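Gamma-glutamyltranspeptidase (PDB 6J3A) is an LmbA-like homologue of the gamma-glutamyltranspeptidases in the Ntn-hydrolase clan, probably an enzyme of the transferase type whose exact reaction remains uncertain. Local coordinates at residues M1-Q9 / V523-D534; P583-A591 / S602-M610. One frame throughout, in Å; residues are numbered along the deposited sequence.

Contact 1 (M1-Q9 / V523-D534)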
# COMPACT_ATOMS: atom_id res chain seq x y z
N MET A 1 1.96 -9.69 15.07
CA MET A 1 3.01 -8.64 15.29
C MET A 1 2.93 -7.55 14.20
O MET A 1 2.79 -7.87 13.02
CB MET A 1 4.40 -9.28 15.32
N PHE A 2 3.03 -6.28 14.61
CA PHE A 2 2.83 -5.12 13.70
C PHE A 2 3.80 -5.07 12.51
O PHE A 2 5.02 -5.16 12.68
CB PHE A 2 2.89 -3.78 14.44
CG PHE A 2 2.68 -2.57 13.55
CD1 PHE A 2 1.40 -2.24 13.08
CD2 PHE A 2 3.74 -1.75 13.19
CE1 PHE A 2 1.19 -1.13 12.26
CE2 PHE A 2 3.53 -0.64 12.38
CZ PHE A 2 2.26 -0.33 11.92
N THR A 3 3.23 -4.91 11.32
CA THR A 3 3.97 -4.65 10.09
C THR A 3 3.45 -3.37 9.46
O THR A 3 2.26 -3.04 9.55
CB THR A 3 3.84 -5.79 9.07
OG1 THR A 3 2.46 -6.04 8.79
CG2 THR A 3 4.48 -7.06 9.60
N THR A 4 4.35 -2.69 8.77
CA THR A 4 4.10 -1.36 8.22
C THR A 4 3.03 -1.37 7.12
O THR A 4 2.40 -0.35 6.86
CB THR A 4 5.40 -0.77 7.63
OG1 THR A 4 5.88 -1.61 6.57
CG2 THR A 4 6.47 -0.62 8.72
N ARG A 5 2.86 -2.53 6.49
CA ARG A 5 1.78 -2.80 5.56
C ARG A 5 1.29 -4.20 5.83
O ARG A 5 1.88 -4.95 6.61
CB ARG A 5 2.25 -2.70 4.11
CG ARG A 5 2.63 -1.30 3.67
CD ARG A 5 4.08 -1.29 3.25
NE ARG A 5 4.64 0.04 3.20
CZ ARG A 5 5.18 0.62 2.12
NH1 ARG A 5 5.67 1.83 2.22
NH2 ARG A 5 5.23 -0.01 0.95
N PRO A 6 0.17 -4.58 5.21
CA PRO A 6 -0.14 -5.99 5.31
C PRO A 6 0.65 -6.74 4.26
O PRO A 6 1.10 -6.14 3.28
CB PRO A 6 -1.64 -6.06 5.02
CG PRO A 6 -1.99 -4.77 4.34
CD PRO A 6 -0.91 -3.77 4.62
N THR A 7 0.85 -8.03 4.48
CA THR A 7 1.18 -8.91 3.38
C THR A 7 -0.16 -9.10 2.67
O THR A 7 -1.01 -9.85 3.15
CB THR A 7 1.76 -10.25 3.84
OG1 THR A 7 2.90 -10.02 4.67
CG2 THR A 7 2.18 -11.06 2.64
N LEU A 8 -0.35 -8.38 1.57
CA LEU A 8 -1.62 -8.46 0.82
C LEU A 8 -1.90 -9.89 0.39
O LEU A 8 -0.98 -10.63 0.09
CB LEU A 8 -1.59 -7.57 -0.43
CG LEU A 8 -1.19 -6.09 -0.32
CD1 LEU A 8 -1.42 -5.40 -1.66
CD2 LEU A 8 -1.94 -5.39 0.79
N GLN A 9 -3.17 -10.27 0.40
CA GLN A 9 -3.63 -11.60 -0.01
C GLN A 9 -4.81 -11.47 -0.96
O GLN A 9 -5.69 -10.64 -0.73
CB GLN A 9 -4.07 -12.39 1.21
CG GLN A 9 -2.91 -12.95 2.01
CD GLN A 9 -3.37 -13.63 3.27
OE1 GLN A 9 -4.16 -13.09 4.03
NE2 GLN A 9 -2.85 -14.82 3.51
N VAL A 523 1.97 -15.79 8.68
CA VAL A 523 1.05 -14.77 9.14
C VAL A 523 -0.17 -14.91 8.24
O VAL A 523 -0.03 -14.97 7.01
CB VAL A 523 1.69 -13.38 9.04
CG1 VAL A 523 0.67 -12.27 9.29
CG2 VAL A 523 2.86 -13.28 10.02
N ARG A 524 -1.35 -14.99 8.86
CA ARG A 524 -2.61 -15.24 8.14
C ARG A 524 -2.52 -16.45 7.23
O ARG A 524 -2.90 -16.40 6.05
CB ARG A 524 -3.04 -14.00 7.33
CG ARG A 524 -3.45 -12.86 8.23
CD ARG A 524 -3.81 -11.61 7.45
NE ARG A 524 -4.12 -10.51 8.37
CZ ARG A 524 -4.20 -9.23 8.03
NH1 ARG A 524 -3.99 -8.83 6.77
NH2 ARG A 524 -4.49 -8.33 8.97
N GLY A 525 -2.00 -17.55 7.77
CA GLY A 525 -1.80 -18.79 7.01
C GLY A 525 -1.00 -18.67 5.71
O GLY A 525 -1.17 -19.49 4.82
N GLY A 526 -0.14 -17.65 5.61
CA GLY A 526 0.69 -17.40 4.42
C GLY A 526 2.08 -16.94 4.82
O GLY A 526 2.31 -16.53 5.96
N LEU A 527 3.01 -16.99 3.88
CA LEU A 527 4.39 -16.57 4.13
C LEU A 527 4.44 -15.15 4.68
O LEU A 527 3.74 -14.28 4.17
CB LEU A 527 5.23 -16.62 2.84
CG LEU A 527 5.41 -18.01 2.23
CD1 LEU A 527 6.00 -17.94 0.83
CD2 LEU A 527 6.29 -18.86 3.13
N ASP A 528 5.27 -14.94 5.70
CA ASP A 528 5.39 -13.64 6.36
C ASP A 528 6.30 -12.71 5.53
O ASP A 528 7.39 -12.30 5.97
CB ASP A 528 5.92 -13.85 7.78
CG ASP A 528 5.94 -12.57 8.61
OD1 ASP A 528 5.23 -11.61 8.25
OD2 ASP A 528 6.68 -12.53 9.62
N LEU A 529 5.82 -12.36 4.34
CA LEU A 529 6.58 -11.55 3.40
C LEU A 529 6.92 -10.18 4.00
O LEU A 529 8.10 -9.83 4.09
CB LEU A 529 5.80 -11.33 2.09
CG LEU A 529 5.39 -12.56 1.25
CD1 LEU A 529 4.69 -12.13 -0.03
CD2 LEU A 529 6.59 -13.45 0.91
N GLN A 530 5.91 -9.44 4.42
CA GLN A 530 6.13 -8.07 4.92
C GLN A 530 6.89 -8.03 6.25
O GLN A 530 7.69 -7.12 6.47
CB GLN A 530 4.81 -7.29 5.03
CG GLN A 530 4.98 -5.81 5.35
CD GLN A 530 5.60 -5.01 4.23
OE1 GLN A 530 5.13 -5.05 3.09
NE2 GLN A 530 6.64 -4.24 4.55
N GLY A 531 6.66 -9.00 7.13
CA GLY A 531 7.40 -9.09 8.38
C GLY A 531 8.88 -9.34 8.12
O GLY A 531 9.75 -8.85 8.86
N ALA A 532 9.16 -10.10 7.06
CA ALA A 532 10.53 -10.35 6.62
C ALA A 532 11.17 -9.08 6.05
O ALA A 532 12.31 -8.77 6.36
CB ALA A 532 10.58 -11.48 5.60
N ILE A 533 10.41 -8.34 5.25
CA ILE A 533 10.87 -7.06 4.70
C ILE A 533 11.10 -6.00 5.79
O ILE A 533 12.14 -5.36 5.80
CB ILE A 533 9.87 -6.51 3.67
CG1 ILE A 533 9.90 -7.40 2.42
CG2 ILE A 533 10.21 -5.06 3.33
CD1 ILE A 533 8.94 -7.00 1.32
N ASP A 534 10.10 -5.81 6.65
CA ASP A 534 10.20 -4.92 7.82
C ASP A 534 11.39 -5.27 8.70
O ASP A 534 12.03 -4.37 9.24
CB ASP A 534 8.94 -4.98 8.71
CG ASP A 534 7.79 -4.12 8.19
OD1 ASP A 534 7.76 -3.72 7.00
OD2 ASP A 534 6.87 -3.87 9.00
O HOH W 1 2.98 -4.48 1.58
O HOH W 2 -3.50 -10.42 4.33

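Contact 2 (P583-A591 / S602-M610)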
# COMPACT_ATOMS: atom_id res chain seq x y z
N PRO A 583 17.45 3.83 11.25
CA PRO A 583 16.51 2.75 11.55
C PRO A 583 15.87 2.12 10.31
O PRO A 583 15.72 0.90 10.25
CB PRO A 583 15.42 3.43 12.38
CG PRO A 583 15.93 4.78 12.74
CD PRO A 583 16.96 5.14 11.72
N TRP A 584 15.50 2.96 9.35
CA TRP A 584 14.78 2.51 8.15
C TRP A 584 15.59 2.83 6.90
O TRP A 584 15.21 3.71 6.13
CB TRP A 584 13.40 3.18 8.10
CG TRP A 584 12.51 2.76 9.23
CD1 TRP A 584 12.29 3.44 10.39
CD2 TRP A 584 11.72 1.56 9.30
NE1 TRP A 584 11.40 2.74 11.18
CE2 TRP A 584 11.04 1.58 10.54
CE3 TRP A 584 11.53 0.47 8.45
CZ2 TRP A 584 10.18 0.57 10.95
CZ3 TRP A 584 10.68 -0.55 8.85
CH2 TRP A 584 10.01 -0.49 10.09
N SER A 585 16.68 2.09 6.72
CA SER A 585 17.74 2.39 5.72
C SER A 585 18.30 1.22 4.89
O SER A 585 18.97 1.47 3.88
CB SER A 585 18.93 3.03 6.43
OG SER A 585 19.49 2.15 7.39
N GLU A 586 18.05 -0.03 5.29
CA GLU A 586 18.64 -1.22 4.66
C GLU A 586 17.58 -2.02 3.92
O GLU A 586 16.68 -2.57 4.54
CB GLU A 586 19.30 -2.13 5.71
CG GLU A 586 20.48 -1.52 6.45
CD GLU A 586 21.71 -1.42 5.58
OE1 GLU A 586 22.36 -0.34 5.59
OE2 GLU A 586 22.01 -2.42 4.88
N GLY A 587 17.69 -2.06 2.60
CA GLY A 587 16.86 -2.91 1.75
C GLY A 587 15.73 -2.15 1.09
O GLY A 587 15.09 -1.33 1.75
N ARG A 588 15.53 -2.38 -0.21
CA ARG A 588 14.32 -1.91 -0.89
C ARG A 588 13.60 -3.12 -1.49
O ARG A 588 13.29 -3.16 -2.68
CB ARG A 588 14.57 -0.85 -2.00
CG ARG A 588 15.76 0.09 -1.87
CD ARG A 588 15.49 1.33 -1.06
NE ARG A 588 16.08 1.16 0.26
CZ ARG A 588 16.62 2.11 1.01
NH1 ARG A 588 17.13 1.76 2.18
NH2 ARG A 588 16.67 3.38 0.63
N LEU A 589 13.31 -4.08 -0.63
CA LEU A 589 12.75 -5.36 -1.06
C LEU A 589 11.37 -5.26 -1.72
O LEU A 589 10.58 -4.37 -1.42
CB LEU A 589 12.73 -6.33 0.12
CG LEU A 589 14.17 -6.81 0.40
CD1 LEU A 589 14.44 -7.10 1.86
CD2 LEU A 589 14.48 -8.02 -0.47
N CYS A 590 11.14 -6.17 -2.66
CA CYS A 590 9.84 -6.39 -3.29
C CYS A 590 9.61 -7.88 -3.34
O CYS A 590 10.55 -8.62 -3.57
CB CYS A 590 9.83 -5.85 -4.71
SG CYS A 590 10.39 -4.16 -4.84
N ALA A 591 8.37 -8.31 -3.16
CA ALA A 591 8.03 -9.73 -3.22
C ALA A 591 6.58 -9.94 -3.64
O ALA A 591 5.70 -9.19 -3.23
CB ALA A 591 8.30 -10.42 -1.89
N SER A 602 -0.09 -13.48 -2.93
CA SER A 602 0.25 -12.48 -1.91
C SER A 602 1.33 -11.50 -2.39
O SER A 602 1.89 -11.67 -3.47
CB SER A 602 0.59 -13.15 -0.57
OG SER A 602 1.58 -14.13 -0.71
N ALA A 603 1.56 -10.45 -1.61
CA ALA A 603 2.55 -9.42 -1.94
C ALA A 603 2.91 -8.60 -0.74
O ALA A 603 2.08 -8.35 0.13
CB ALA A 603 2.02 -8.51 -3.02
N ALA A 604 4.16 -8.17 -0.71
CA ALA A 604 4.66 -7.24 0.29
C ALA A 604 5.61 -6.26 -0.40
O ALA A 604 5.98 -6.45 -1.57
CB ALA A 604 5.35 -7.97 1.42
N ALA A 605 5.97 -5.20 0.31
CA ALA A 605 6.90 -4.20 -0.21
C ALA A 605 7.56 -3.40 0.89
O ALA A 605 6.99 -3.18 1.96
CB ALA A 605 6.21 -3.27 -1.20
N ASN A 606 8.77 -2.94 0.59
CA ASN A 606 9.61 -2.18 1.50
C ASN A 606 9.02 -0.80 1.82
O ASN A 606 8.61 -0.08 0.91
CB ASN A 606 11.00 -2.01 0.90
CG ASN A 606 11.80 -0.93 1.59
OD1 ASN A 606 12.20 -1.08 2.75
ND2 ASN A 606 12.03 0.17 0.89
N PRO A 607 8.99 -0.42 3.12
CA PRO A 607 8.50 0.89 3.52
C PRO A 607 9.57 2.00 3.56
O PRO A 607 9.22 3.17 3.64
CB PRO A 607 7.96 0.63 4.91
CG PRO A 607 8.92 -0.37 5.47
CD PRO A 607 9.36 -1.22 4.31
N ARG A 608 10.84 1.62 3.51
CA ARG A 608 11.95 2.55 3.69
C ARG A 608 12.03 3.45 2.46
O ARG A 608 12.07 2.96 1.34
CB ARG A 608 13.27 1.81 3.87
CG ARG A 608 13.31 0.80 5.01
CD ARG A 608 14.52 -0.09 4.90
NE ARG A 608 14.58 -1.11 5.95
CZ ARG A 608 13.88 -2.24 5.96
NH1 ARG A 608 13.02 -2.54 4.99
NH2 ARG A 608 14.04 -3.09 6.98
N GLY A 609 12.04 4.77 2.70
CA GLY A 609 12.06 5.78 1.63
C GLY A 609 10.68 6.13 1.10
O GLY A 609 10.57 6.84 0.11
N MET A 610 9.63 5.65 1.77
CA MET A 610 8.22 5.83 1.37
C MET A 610 7.99 5.91 -0.14
O MET A 610 7.55 6.93 -0.67
CB MET A 610 7.55 7.02 2.09
CG MET A 610 8.40 7.77 3.08
SD MET A 610 8.99 6.83 4.50
CE MET A 610 10.40 7.90 4.83
O HOH W 3 12.98 5.33 5.39
O HOH W 4 13.55 -3.93 2.30

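Contact 1 (M1-Q9 / V523-D534)
Thr4 and Asp534 head a polar, buried contact in which the N-terminal arm of this Ntn-hydrolase fold runs along helix 529-534 and its leading turn, and into the start of strand 8-10, outermost in this chain's sheet. The Asp534 carboxylate takes both donors of Thr4 on its syn side: the backbone N reaches OD2 at 2.8 Å, and the hydroxyl OG1 reaches OD1 at 2.9 Å. From above the carboxylate plane, Gln530 NE2 adds a second bond to OD1 at 2.7 Å, so the aspartate helps fix the turn of the amide. With an alanine in place of Asp534, the N-H and hydroxyl of Thr4 would probably lose their shared acceptor and the Gln530 amide one of its bonds, though Ala605 O would still hold NE2. Gln530 lays CG against Arg5 O, and its bend at the second torsion (chi2 69°) turns the amide toward Asp534 OD1, while a water joins OE1 to Pro6 O. At the start of the helix, Thr7 OG1 accepts from Gln530 N at 3.1 Å and its methyl CG2 rests on Leu529 CB. Asp528 caps the helix through a weak bond to Gly531 N and pairs with Arg520. Arg524, in the type I' turn 523-526, reaches Glu146 of the second subunit, placing this end at the dimer interface. Across that turn Gln9 NE2 donates to Arg524 O at 3.0 Å, nearly in its own amide plane, while OE1 lies 3.6 Å from Arg524 CB.

Contact 2 (P583-A591 / S602-M610)
Arg608 threads its extended chain between the indole of Trp584 and the backbone of Glu586 and Gly587. Its CG comes to the indole edge in the ring plane, 3.9 Å from Trp584 CE3, and the two side chains cross at about a right angle. Farther out, the guanidinium has Trp584 CE3 over one face and Glu586 O over the other, both offset toward the rim; that oxygen sits 2.9 Å from Arg608 NE, but at an angle too poor for a hydrogen bond. The charge is instead met by Glu560, which pairs with NE and accepts from the backbone N of Ser585 and Glu586. Pro607 CG approaches the same indole obliquely, 3.8 Å from Trp584 CZ3.

Asn606 grips Arg608 at both its guanidinium and its backbone. With CG anti to the backbone N (chi1 165°), its amide lies beside Gly587 O, which is 3.1 Å from Asn606 OD1, two acceptors that do not bond. OD1 accepts from Arg608 NH1 at 2.8 Å in both the carbonyl and guanidinium planes. The backbone N of Arg608 reaches the same oxygen from above the carbonyl plane, an Asx turn. Arg588 lies alongside Asn606, pointing the same way, their flat groups only 15° apart, and one face of its guanidinium receives Arg608 CB. Trp584 also stacks on Phe2 of the second subunit.

Beyond, the segments pair as strands. Asn606 N donates to Leu589 O at 3.1 Å, Cys590 faces Ala605 as a non-hydrogen-bonded pair, and Ala604 N donates to Ala591 O. Ala604 packs on helix 529-534, and Ala603 and Ala605 on strand 13-17. This is the open end of the antiparallel beta hairpin 590-594/601-605 in the Ntn-hydrolase fold, where the Asx turn of Asn606 holds Arg608 against Trp584 and Glu586 O.

Contacts 1 and 2 lie with their centres about 12 Å apart and meet directly. Strand 8-10, which the arm of contact 1 enters, is the sheet neighbour of strand 601-605 in contact 2: Leu8 O probably accepts from Ala603 N at 3.1 Å. From the helix, Gln530 NE2 reaches Ala605 O at 2.8 Å, and Ile533 O accepts from Arg608 NH1, so helix 529-534 is tied to both the strand and the loop after it. Arg562 bonds to the backbone of both Asp534 and Pro583. Each contact also reaches the second subunit, where Arg524 of one chain meets Met610 of the other.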